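Local structure of beta-ketoacyl-[acyl-carrier-protein] synthase FabY (Pseudomonas aeruginosa, 4CW4) at residues S25-F30 with F494-L499; R32-S37 with N521-Q526; R190-S195 with S262-F267; G227-Q232 with N312-I317. The protein catalyses the condensation of acetyl-CoA with malonyl-ACP to make acetoacetyl-ACP, the primer of fatty acid synthesis, as a homodimer. All coordinates share one frame; numbering follows the deposited sequence.

Interaction 1 (S25-F30 with F494-L499); sequences SFHHGF and FKYGIL
His-27 and Lys-495 mark the closest backbone approach, their CA atoms 8.2 Å apart, where the N-terminal end of helix 28-33 meets the C-terminal end of helix 482-496. It is a helix-end packing in the ketosynthase fold: His-27 occupies the N-cap of the first helix, while Gly-497, with positive phi, leaves the second. Across this contact the imidazole is met by carbon. Lys-495 CB sits over one face of the His-27 ring, 3.9 Å from its centroid and 18° off the normal, as a CH-pi contact, and Lys-495 CG follows it at 3.6 Å from His-27 CD2. The same CG also lies over the centre of the Tyr-496 ring, so it touches two rings. Tyr-496 turns its edge to the face of His-27 in an offset edge-to-face pair, the planes 78° apart and the centroids 5.9 Å. Its CE2 also comes to 3.7 Å from His-27 CB. On Phe-30, CG lies opposite the backbone N (chi1 175°), which carries the ring out past Tyr-496; the two side chains run in opposite senses, and Phe-30 CE2 is 3.7 Å from Tyr-496 CD2. Ile-498 O lies at the edge of the Phe-30 ring, near the ring plane, 3.4 Å from Phe-30 CZ. A water links Phe-26 O to Tyr-496 OH, 2.9 Å from each.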
# COMPACT_ATOMS: atom_id res chain seq x y z
N SER A 25 -7.31 14.32 -19.87
CA SER A 25 -6.64 15.58 -20.14
C SER A 25 -7.51 16.49 -21.00
O SER A 25 -8.34 16.02 -21.80
CB SER A 25 -5.27 15.36 -20.79
OG SER A 25 -5.40 14.73 -22.05
N PHE A 26 -7.33 17.79 -20.80
CA PHE A 26 -8.07 18.81 -21.53
C PHE A 26 -9.58 18.70 -21.32
O PHE A 26 -10.36 19.24 -22.10
CB PHE A 26 -7.66 18.83 -23.00
CG PHE A 26 -6.17 19.02 -23.18
CD1 PHE A 26 -5.32 17.92 -23.12
CD2 PHE A 26 -5.62 20.28 -23.31
CE1 PHE A 26 -3.94 18.08 -23.20
CE2 PHE A 26 -4.23 20.45 -23.42
CZ PHE A 26 -3.40 19.35 -23.35
N HIS A 27 -9.96 18.03 -20.24
CA HIS A 27 -11.34 17.92 -19.82
C HIS A 27 -12.22 17.10 -20.76
O HIS A 27 -13.43 17.24 -20.74
CB HIS A 27 -11.97 19.30 -19.62
CG HIS A 27 -11.15 20.19 -18.74
ND1 HIS A 27 -11.10 20.02 -17.38
CD2 HIS A 27 -10.34 21.23 -19.03
CE1 HIS A 27 -10.28 20.91 -16.86
NE2 HIS A 27 -9.81 21.67 -17.84
N HIS A 28 -11.63 16.23 -21.58
CA HIS A 28 -12.46 15.38 -22.45
C HIS A 28 -13.39 14.44 -21.71
O HIS A 28 -14.55 14.33 -22.07
CB HIS A 28 -11.61 14.61 -23.45
CG HIS A 28 -11.01 15.49 -24.49
ND1 HIS A 28 -11.76 16.03 -25.52
CD2 HIS A 28 -9.75 15.96 -24.65
CE1 HIS A 28 -10.98 16.79 -26.27
NE2 HIS A 28 -9.75 16.77 -25.75
N GLY A 29 -12.91 13.79 -20.65
CA GLY A 29 -13.76 12.90 -19.87
C GLY A 29 -14.91 13.66 -19.23
O GLY A 29 -16.05 13.22 -19.24
N PHE A 30 -14.60 14.83 -18.67
CA PHE A 30 -15.61 15.70 -18.11
C PHE A 30 -16.65 16.03 -19.16
O PHE A 30 -17.85 15.95 -18.91
CB PHE A 30 -14.96 16.98 -17.58
CG PHE A 30 -15.95 18.00 -17.09
CD1 PHE A 30 -16.47 17.91 -15.81
CD2 PHE A 30 -16.36 19.04 -17.89
CE1 PHE A 30 -17.36 18.85 -15.35
CE2 PHE A 30 -17.29 19.96 -17.43
CZ PHE A 30 -17.80 19.86 -16.16
N PHE A 494 -14.57 23.93 -12.89
CA PHE A 494 -13.89 25.22 -12.91
C PHE A 494 -13.73 25.75 -14.34
O PHE A 494 -13.93 26.94 -14.59
CB PHE A 494 -12.50 25.11 -12.25
CG PHE A 494 -12.51 24.87 -10.77
CD1 PHE A 494 -13.50 25.38 -9.96
CD2 PHE A 494 -11.50 24.10 -10.20
CE1 PHE A 494 -13.49 25.13 -8.60
CE2 PHE A 494 -11.49 23.86 -8.86
CZ PHE A 494 -12.49 24.38 -8.05
N LYS A 495 -13.40 24.87 -15.28
CA LYS A 495 -13.13 25.25 -16.67
C LYS A 495 -14.37 25.76 -17.37
O LYS A 495 -14.34 26.83 -17.99
CB LYS A 495 -12.57 24.05 -17.44
CG LYS A 495 -12.34 24.25 -18.96
CD LYS A 495 -11.15 25.13 -19.23
CE LYS A 495 -10.89 25.29 -20.71
NZ LYS A 495 -9.76 26.22 -20.95
N TYR A 496 -15.46 25.01 -17.27
CA TYR A 496 -16.64 25.26 -18.09
C TYR A 496 -17.85 25.82 -17.34
O TYR A 496 -18.84 26.21 -17.97
CB TYR A 496 -17.06 23.98 -18.80
CG TYR A 496 -16.07 23.48 -19.83
CD1 TYR A 496 -15.87 24.17 -21.02
CD2 TYR A 496 -15.38 22.29 -19.64
CE1 TYR A 496 -14.98 23.71 -21.98
CE2 TYR A 496 -14.49 21.81 -20.60
CZ TYR A 496 -14.30 22.53 -21.77
OH TYR A 496 -13.43 22.05 -22.72
N GLY A 497 -17.80 25.84 -16.01
CA GLY A 497 -18.87 26.39 -15.21
C GLY A 497 -20.12 25.53 -15.14
O GLY A 497 -21.22 26.04 -14.96
N ILE A 498 -19.94 24.23 -15.35
CA ILE A 498 -21.05 23.28 -15.32
C ILE A 498 -20.83 22.30 -14.18
O ILE A 498 -19.75 21.70 -14.07
CB ILE A 498 -21.16 22.47 -16.63
CG1 ILE A 498 -21.35 23.39 -17.84
CG2 ILE A 498 -22.28 21.44 -16.55
CD1 ILE A 498 -21.10 22.73 -19.16
N LEU A 499 -21.86 22.14 -13.34
CA LEU A 499 -21.89 21.12 -12.29
C LEU A 499 -22.64 19.89 -12.79
O LEU A 499 -23.84 19.98 -13.06
CB LEU A 499 -22.59 21.65 -11.06
CG LEU A 499 -22.60 20.72 -9.85
CD1 LEU A 499 -21.21 20.65 -9.24
CD2 LEU A 499 -23.61 21.21 -8.85
O HOH W 1 -10.59 22.13 -22.43

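Interaction 2 (R32-S37 with N521-Q526); sequences RMVIES and NRDMRQ
Asp-523 OD2 is gripped by two groups: the hydroxyl of Ser-37, which donates a hydrogen bond with OG 2.7 Å away, and the ammonium of Lys-503, which forms a salt bridge. Ser-37 uses the anti lone pair of this oxygen, the one directed away from OD1. The hydroxyl is set for this by a chi1 of -65°, which puts OG beside the backbone N of Ser-37 and opposite its carbonyl carbon. The other carboxylate oxygen, OD1, takes a hydrogen bond from Gly-501 N, so both oxygens of Asp-523 have donors.

Glu-36 supplies a second carboxylate. Its OE2 is 4.0 Å from Asp-523 OD2, with the two carboxylate planes 35° apart, yet Lys-503 forms a salt bridge to both, and the shared cation would be expected to offset their mutual repulsion. Val-34 packs its carbons against the Asp-523 carboxylate: its CB lies 3.5 Å from Asp-523 OD2, while its CG1 lies over one face of the group, 3.6 Å from OD2 and 3.7 Å from OD1.

The backbones are closest at Val-34 and Asp-523, whose CA atoms are 7.0 Å apart. Val-34 is the first residue beyond helix 28-33, and a bond from Ser-37 N to Val-34 O, 2.9 Å long, rounds the chain into a turn that presents the serine. The whole is a surface cluster of two acids around one lysine, pinning a turn at a helix C-terminus to the loop that joins strands 517-519 and 532-539 of the ketosynthase fold.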
# COMPACT_ATOMS: atom_id res chain seq x y z
N ARG A 32 -17.51 14.36 -21.79
CA ARG A 32 -18.38 13.20 -22.03
C ARG A 32 -19.47 13.13 -20.95
O ARG A 32 -20.63 12.82 -21.26
CB ARG A 32 -17.59 11.90 -22.06
CG ARG A 32 -18.45 10.62 -21.94
CD ARG A 32 -19.35 10.44 -23.14
NE ARG A 32 -20.24 9.29 -23.01
CZ ARG A 32 -21.50 9.34 -22.58
NH1 ARG A 32 -22.03 10.48 -22.19
NH2 ARG A 32 -22.22 8.22 -22.53
N MET A 33 -19.10 13.39 -19.70
CA MET A 33 -20.08 13.31 -18.64
C MET A 33 -21.18 14.37 -18.77
O MET A 33 -22.33 14.09 -18.47
CB MET A 33 -19.39 13.35 -17.27
CG MET A 33 -18.52 12.13 -17.06
SD MET A 33 -17.80 11.96 -15.42
CE MET A 33 -16.26 12.86 -15.61
N VAL A 34 -20.84 15.56 -19.26
CA VAL A 34 -21.84 16.62 -19.45
C VAL A 34 -22.06 16.93 -20.93
O VAL A 34 -22.31 18.06 -21.31
CB VAL A 34 -21.48 17.90 -18.66
CG1 VAL A 34 -21.44 17.60 -17.17
CG2 VAL A 34 -20.15 18.49 -19.15
N ILE A 35 -22.04 15.88 -21.75
CA ILE A 35 -21.89 16.06 -23.19
C ILE A 35 -23.04 16.86 -23.79
O ILE A 35 -22.82 17.71 -24.67
CB ILE A 35 -21.70 14.70 -23.88
CG1 ILE A 35 -21.18 14.87 -25.31
CG2 ILE A 35 -22.99 13.86 -23.83
CD1 ILE A 35 -19.72 15.20 -25.40
N GLU A 36 -24.24 16.65 -23.29
CA GLU A 36 -25.40 17.31 -23.85
C GLU A 36 -25.47 18.79 -23.47
O GLU A 36 -26.19 19.58 -24.08
CB GLU A 36 -26.68 16.59 -23.40
CG GLU A 36 -26.95 16.70 -21.92
CD GLU A 36 -26.40 15.54 -21.08
OE1 GLU A 36 -25.36 14.89 -21.41
OE2 GLU A 36 -27.04 15.28 -20.05
N SER A 37 -24.70 19.18 -22.46
CA SER A 37 -24.69 20.56 -21.98
C SER A 37 -23.60 21.41 -22.63
O SER A 37 -23.58 22.62 -22.45
CB SER A 37 -24.48 20.57 -20.46
OG SER A 37 -25.58 19.96 -19.81
N ASN A 521 -30.50 16.03 -10.53
CA ASN A 521 -30.31 15.00 -11.55
C ASN A 521 -30.07 15.60 -12.93
O ASN A 521 -29.97 14.87 -13.92
CB ASN A 521 -31.45 13.97 -11.56
CG ASN A 521 -32.76 14.51 -12.08
OD1 ASN A 521 -32.95 15.70 -12.27
ND2 ASN A 521 -33.70 13.59 -12.30
N ARG A 522 -29.91 16.93 -12.95
CA ARG A 522 -29.62 17.70 -14.17
C ARG A 522 -28.32 18.46 -13.99
O ARG A 522 -27.98 18.86 -12.88
CB ARG A 522 -30.73 18.75 -14.47
CG ARG A 522 -32.16 18.26 -14.33
CD ARG A 522 -32.61 17.47 -15.54
NE ARG A 522 -34.06 17.22 -15.52
CZ ARG A 522 -34.65 16.06 -15.83
NH1 ARG A 522 -33.93 15.00 -16.19
NH2 ARG A 522 -35.97 15.96 -15.77
N ASP A 523 -27.61 18.67 -15.10
CA ASP A 523 -26.44 19.57 -15.10
C ASP A 523 -26.91 20.98 -14.73
O ASP A 523 -27.97 21.43 -15.19
CB ASP A 523 -25.74 19.60 -16.46
CG ASP A 523 -25.17 18.25 -16.87
OD1 ASP A 523 -24.95 17.40 -15.98
OD2 ASP A 523 -24.92 18.05 -18.07
N MET A 524 -26.10 21.67 -13.94
CA MET A 524 -26.43 23.03 -13.47
C MET A 524 -25.32 24.02 -13.78
O MET A 524 -24.15 23.70 -13.62
CB MET A 524 -26.67 23.02 -11.95
CG MET A 524 -27.86 22.20 -11.52
SD MET A 524 -29.40 23.01 -11.99
CE MET A 524 -30.59 21.71 -11.73
N ARG A 525 -25.70 25.22 -14.18
CA ARG A 525 -24.74 26.32 -14.37
C ARG A 525 -25.04 27.45 -13.40
O ARG A 525 -26.04 28.16 -13.55
CB ARG A 525 -24.78 26.86 -15.80
CG ARG A 525 -24.57 25.83 -16.90
CD ARG A 525 -24.43 26.49 -18.28
NE ARG A 525 -23.21 27.29 -18.35
CZ ARG A 525 -22.13 27.01 -19.08
NH1 ARG A 525 -22.09 25.95 -19.89
NH2 ARG A 525 -21.08 27.81 -19.03
N GLN A 526 -24.15 27.63 -12.44
CA GLN A 526 -24.24 28.62 -11.39
C GLN A 526 -23.98 30.02 -11.94
O GLN A 526 -23.04 30.19 -12.72
CB GLN A 526 -23.16 28.31 -10.34
CG GLN A 526 -23.36 27.04 -9.52
CD GLN A 526 -23.39 25.73 -10.32
OE1 GLN A 526 -22.74 25.57 -11.36
NE2 GLN A 526 -24.13 24.77 -9.80

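Interaction 3 (R190-S195 with S262-F267)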
# COMPACT_ATOMS: atom_id res chain seq x y z
N ARG A 190 -2.74 -5.23 -16.32
CA ARG A 190 -3.54 -4.14 -16.90
C ARG A 190 -3.38 -2.84 -16.10
O ARG A 190 -3.29 -1.78 -16.70
CB ARG A 190 -5.00 -4.55 -16.96
CG ARG A 190 -5.92 -3.50 -17.59
CD ARG A 190 -7.28 -4.09 -17.87
NE ARG A 190 -8.22 -3.10 -18.40
CZ ARG A 190 -8.29 -2.76 -19.68
NH1 ARG A 190 -7.48 -3.31 -20.58
NH2 ARG A 190 -9.18 -1.87 -20.07
N GLY A 191 -3.30 -2.93 -14.78
CA GLY A 191 -3.14 -1.73 -13.97
C GLY A 191 -1.83 -1.00 -14.24
O GLY A 191 -1.76 0.21 -14.12
N LEU A 192 -0.80 -1.74 -14.62
CA LEU A 192 0.47 -1.12 -14.94
C LEU A 192 0.43 -0.50 -16.33
O LEU A 192 0.97 0.58 -16.51
CB LEU A 192 1.63 -2.11 -14.80
CG LEU A 192 1.80 -2.71 -13.40
CD1 LEU A 192 3.18 -3.36 -13.27
CD2 LEU A 192 1.56 -1.70 -12.27
N GLN A 193 -0.21 -1.17 -17.29
CA GLN A 193 -0.43 -0.58 -18.60
C GLN A 193 -1.17 0.75 -18.46
O GLN A 193 -0.80 1.74 -19.08
CB GLN A 193 -1.25 -1.53 -19.47
CG GLN A 193 -0.61 -2.89 -19.69
CD GLN A 193 -1.52 -3.85 -20.39
OE1 GLN A 193 -2.62 -3.49 -20.81
NE2 GLN A 193 -1.07 -5.05 -20.54
N MET A 194 -2.21 0.77 -17.64
CA MET A 194 -3.02 1.96 -17.46
C MET A 194 -2.23 3.07 -16.80
O MET A 194 -2.36 4.22 -17.16
CB MET A 194 -4.29 1.64 -16.67
CG MET A 194 -5.30 0.85 -17.50
SD MET A 194 -6.79 0.31 -16.65
CE MET A 194 -7.43 1.86 -16.02
N SER A 195 -1.35 2.71 -15.87
CA SER A 195 -0.54 3.71 -15.19
C SER A 195 0.43 4.37 -16.17
O SER A 195 0.59 5.58 -16.18
CB SER A 195 0.24 3.10 -14.01
OG SER A 195 0.92 4.12 -13.29
N SER A 262 2.72 -1.16 -5.13
CA SER A 262 3.55 0.00 -5.44
C SER A 262 3.95 0.13 -6.90
O SER A 262 4.49 1.15 -7.32
CB SER A 262 4.83 -0.02 -4.60
OG SER A 262 5.61 -1.18 -4.90
N MET A 263 3.69 -0.91 -7.69
CA MET A 263 4.21 -0.93 -9.05
C MET A 263 3.67 0.15 -9.98
O MET A 263 4.40 0.58 -10.87
CB MET A 263 4.09 -2.33 -9.65
CG MET A 263 5.11 -3.25 -9.03
SD MET A 263 6.76 -3.00 -9.79
CE MET A 263 7.85 -3.50 -8.46
N PRO A 264 2.42 0.63 -9.79
CA PRO A 264 2.00 1.78 -10.60
C PRO A 264 2.90 3.00 -10.39
O PRO A 264 3.13 3.75 -11.32
CB PRO A 264 0.57 2.06 -10.10
CG PRO A 264 0.07 0.69 -9.73
CD PRO A 264 1.28 0.04 -9.06
N THR A 265 3.42 3.16 -9.18
CA THR A 265 4.37 4.21 -8.82
C THR A 265 5.78 3.87 -9.34
O THR A 265 6.44 4.69 -9.98
CB THR A 265 4.45 4.30 -7.27
OG1 THR A 265 3.12 4.39 -6.76
CG2 THR A 265 5.29 5.50 -6.84
N ASP A 266 6.23 2.66 -9.05
CA ASP A 266 7.58 2.25 -9.43
C ASP A 266 7.78 2.33 -10.94
O ASP A 266 8.85 2.71 -11.41
CB ASP A 266 7.85 0.82 -8.95
CG ASP A 266 7.73 0.65 -7.44
OD1 ASP A 266 8.02 1.59 -6.68
OD2 ASP A 266 7.33 -0.47 -7.02
N PHE A 267 6.77 1.95 -11.72
CA PHE A 267 6.89 1.99 -13.17
C PHE A 267 7.06 3.43 -13.67
O PHE A 267 7.75 3.68 -14.65
CB PHE A 267 5.68 1.35 -13.85
CG PHE A 267 5.89 -0.09 -14.21
CD1 PHE A 267 6.54 -0.96 -13.36
CD2 PHE A 267 5.45 -0.58 -15.43
CE1 PHE A 267 6.75 -2.28 -13.70
CE2 PHE A 267 5.68 -1.91 -15.79
CZ PHE A 267 6.33 -2.76 -14.91
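Leu-192 carries the apolar part of this contact, its two methyl groups dividing the work. CD2 is pressed against the first turn of the partner helix, 3.5 Å from Pro-264 N and 3.7 Å from Met-263 CB, with the Pro-264 ring close by at CD. CD1 makes a CH-pi contact instead: it sits over one face of the Phe-267 ring, 3.7 Å from the centroid and 16° off the normal, somewhat toward the rim. The leucine and phenylalanine side chains cross at about a right angle.

These are the starts of helices 190-204 and 263-273 in the N-terminal half of the thiolase-like ketosynthase fold. The axes of 190-195 and 263-267 pass 9.1 Å apart and cross at -42°, and the backbones come nearest at Leu-192 and Pro-264, CA to CA 5.4 Å. The second helix also faces the dimer partner: Ile-403 of the second subunit packs on Met-263 and Phe-267, and ND2 of Asn-543 of that subunit is hydrogen-bonded to Asp-266 OD1.

Among polar contacts, Ser-195 OG lies 3.0 Å from Pro-264 O. One proton cannot serve both this carbonyl and Tyr-369 OH, the stronger partner of the serine, so the bond to Pro-264 O is uncertain. Within the second segment, Ser-262 OG donates to Asp-266 OD2 at 2.8 Å, meeting the oxygen on its syn side but 28° out of the carboxylate plane.

Interaction 4 (G227-Q232 with N312-I317)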
# COMPACT_ATOMS: atom_id res chain seq x y z
N GLY A 227 -0.23 3.98 -6.87
CA GLY A 227 -0.48 2.64 -6.36
C GLY A 227 -1.89 2.15 -6.65
O GLY A 227 -2.65 2.79 -7.38
N SER A 228 -2.21 0.99 -6.10
CA SER A 228 -3.55 0.39 -6.17
C SER A 228 -3.90 -0.12 -4.78
O SER A 228 -3.00 -0.32 -3.95
CB SER A 228 -3.57 -0.79 -7.15
OG SER A 228 -2.68 -1.82 -6.72
N ILE A 229 -5.19 -0.31 -4.49
CA ILE A 229 -5.54 -0.96 -3.23
C ILE A 229 -5.62 -2.48 -3.30
O ILE A 229 -5.44 -3.13 -2.28
CB ILE A 229 -6.82 -0.43 -2.54
CG1 ILE A 229 -8.10 -0.76 -3.32
CG2 ILE A 229 -6.69 1.06 -2.26
CD1 ILE A 229 -9.38 -0.36 -2.54
N MET A 230 -5.89 -3.04 -4.47
CA MET A 230 -6.04 -4.51 -4.57
C MET A 230 -4.73 -5.27 -4.74
O MET A 230 -4.71 -6.48 -4.51
CB MET A 230 -6.96 -4.90 -5.73
CG MET A 230 -8.36 -4.30 -5.71
SD MET A 230 -9.34 -4.69 -4.25
CE MET A 230 -9.32 -6.46 -4.35
N SER A 231 -3.66 -4.56 -5.11
CA SER A 231 -2.51 -5.12 -5.84
C SER A 231 -3.01 -5.42 -7.26
O SER A 231 -4.21 -5.34 -7.54
CB SER A 231 -1.94 -6.39 -5.19
OG SER A 231 -1.64 -6.18 -3.81
N GLN A 232 -2.10 -5.75 -8.18
CA GLN A 232 -2.51 -6.13 -9.53
C GLN A 232 -2.86 -7.61 -9.49
O GLN A 232 -1.98 -8.46 -9.33
CB GLN A 232 -1.40 -5.85 -10.56
CG GLN A 232 -1.18 -4.34 -10.85
CD GLN A 232 -0.55 -3.61 -9.68
OE1 GLN A 232 -1.15 -2.71 -9.09
NE2 GLN A 232 0.68 -3.97 -9.37
N ASN A 312 -3.20 7.35 -9.16
CA ASN A 312 -3.45 5.95 -8.83
C ASN A 312 -3.82 5.21 -10.11
O ASN A 312 -4.17 5.82 -11.13
CB ASN A 312 -4.59 5.82 -7.82
CG ASN A 312 -4.16 6.06 -6.39
OD1 ASN A 312 -4.52 7.07 -5.77
ND2 ASN A 312 -3.39 5.14 -5.85
N SER A 313 -3.77 3.88 -10.04
CA SER A 313 -4.19 3.04 -11.13
C SER A 313 -4.81 1.78 -10.57
O SER A 313 -4.17 1.08 -9.79
CB SER A 313 -3.03 2.65 -12.01
OG SER A 313 -3.53 1.92 -13.12
N GLU A 314 -6.05 1.52 -10.94
CA GLU A 314 -6.76 0.34 -10.48
C GLU A 314 -7.51 -0.28 -11.65
O GLU A 314 -8.25 0.39 -12.37
CB GLU A 314 -7.74 0.67 -9.35
CG GLU A 314 -8.17 -0.54 -8.54
CD GLU A 314 -7.37 -0.72 -7.27
OE1 GLU A 314 -7.25 0.23 -6.48
OE2 GLU A 314 -6.91 -1.84 -7.03
N ALA A 315 -7.32 -1.59 -11.83
CA ALA A 315 -7.97 -2.36 -12.87
C ALA A 315 -8.54 -3.62 -12.22
O ALA A 315 -7.96 -4.70 -12.30
CB ALA A 315 -6.98 -2.71 -13.99
N PRO A 316 -9.68 -3.48 -11.53
CA PRO A 316 -10.22 -4.55 -10.70
C PRO A 316 -11.37 -5.31 -11.34
O PRO A 316 -12.04 -6.05 -10.62
CB PRO A 316 -10.74 -3.77 -9.51
CG PRO A 316 -11.33 -2.53 -10.17
CD PRO A 316 -10.43 -2.22 -11.35
N ILE A 317 -11.60 -5.16 -12.64
CA ILE A 317 -12.72 -5.83 -13.28
C ILE A 317 -12.30 -7.28 -13.60
O ILE A 317 -11.90 -7.60 -14.72
CB ILE A 317 -13.24 -5.10 -14.52
CG1 ILE A 317 -13.53 -3.62 -14.19
CG2 ILE A 317 -14.49 -5.79 -15.02
CD1 ILE A 317 -13.85 -2.77 -15.41
O HOH W 2 -6.12 -5.87 -10.37
O HOH W 3 -6.06 -3.68 -8.63
O HOH W 4 -2.97 -1.30 -10.69
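Glu-314 spreads its carboxylate across two successive backbone N-H groups of the facing loop. Ile-229 N donates to OE1 at 2.9 Å and Met-230 N to OE2 at 3.0 Å, each on a syn lone pair; the first bond is nearly straight (169°), the second more bent (155°). OE1 also receives Ala-480 N. A water lies 2.6 Å from Glu-314 OE2 and near Ser-231 O, though it has more acceptors around it than protons. Bending of the glutamate chain at chi2 swings the carboxylate round to the loop.

A second grip centres on Gly-227 O, which takes the Asn-312 side-chain ND2 at 2.9 Å and the backbone Ser-313 N at 3.1 Å. The donors come from opposite faces of the carbonyl plane: ND2 stands well above it, 66° out, whereas Ser-313 N is only tilted from it. Another water joins Gln-232 OE1 to Ser-313 O, and Ser-228 OG donates to the same Gln-232 oxygen.

Carbons close in on acceptor oxygens too: Ser-228 CB is 3.3 Å from Ser-313 O, and Ile-229 CG1 is 3.4 Å from Glu-314 OE1. Farther out, Phe-260 of the second subunit packs on Ile-229 and Met-230.

The loop following strand 222-225 is thus tied to its parallel neighbour, strand 307-314. The buried carboxylate, bonded to two main-chain N-H groups, would be expected to hold the loop's shape beside the inferred active-site Cys-286, whose side chain is about 4 Å from that of Ile-229.

How the interactions relate
From the N terminus, residues 25-30 and 32-37 wait until near the end of the ketosynthase region for their partners: interaction 1 closes a loop at 494-499 and interaction 2 at 521-526. Their segments alternate along the chain, and the contacts touch through a probable hydrogen bond from Leu-499 N to Met-524 O. Nested inside both loops, interactions 3 and 4 likewise cross, as 227-232 falls between the partners 190-195 and 262-267 and 312-317 follows both. They meet at Gly-191 O and Ser-313 OG, and both touch the second subunit. The outer pair thus joins helix 28-33 to the C-terminal half, while the inner pair, about 25 to 32 Å away between centres, ties two helices, a loop and strand 307-314 together within the N-terminal half.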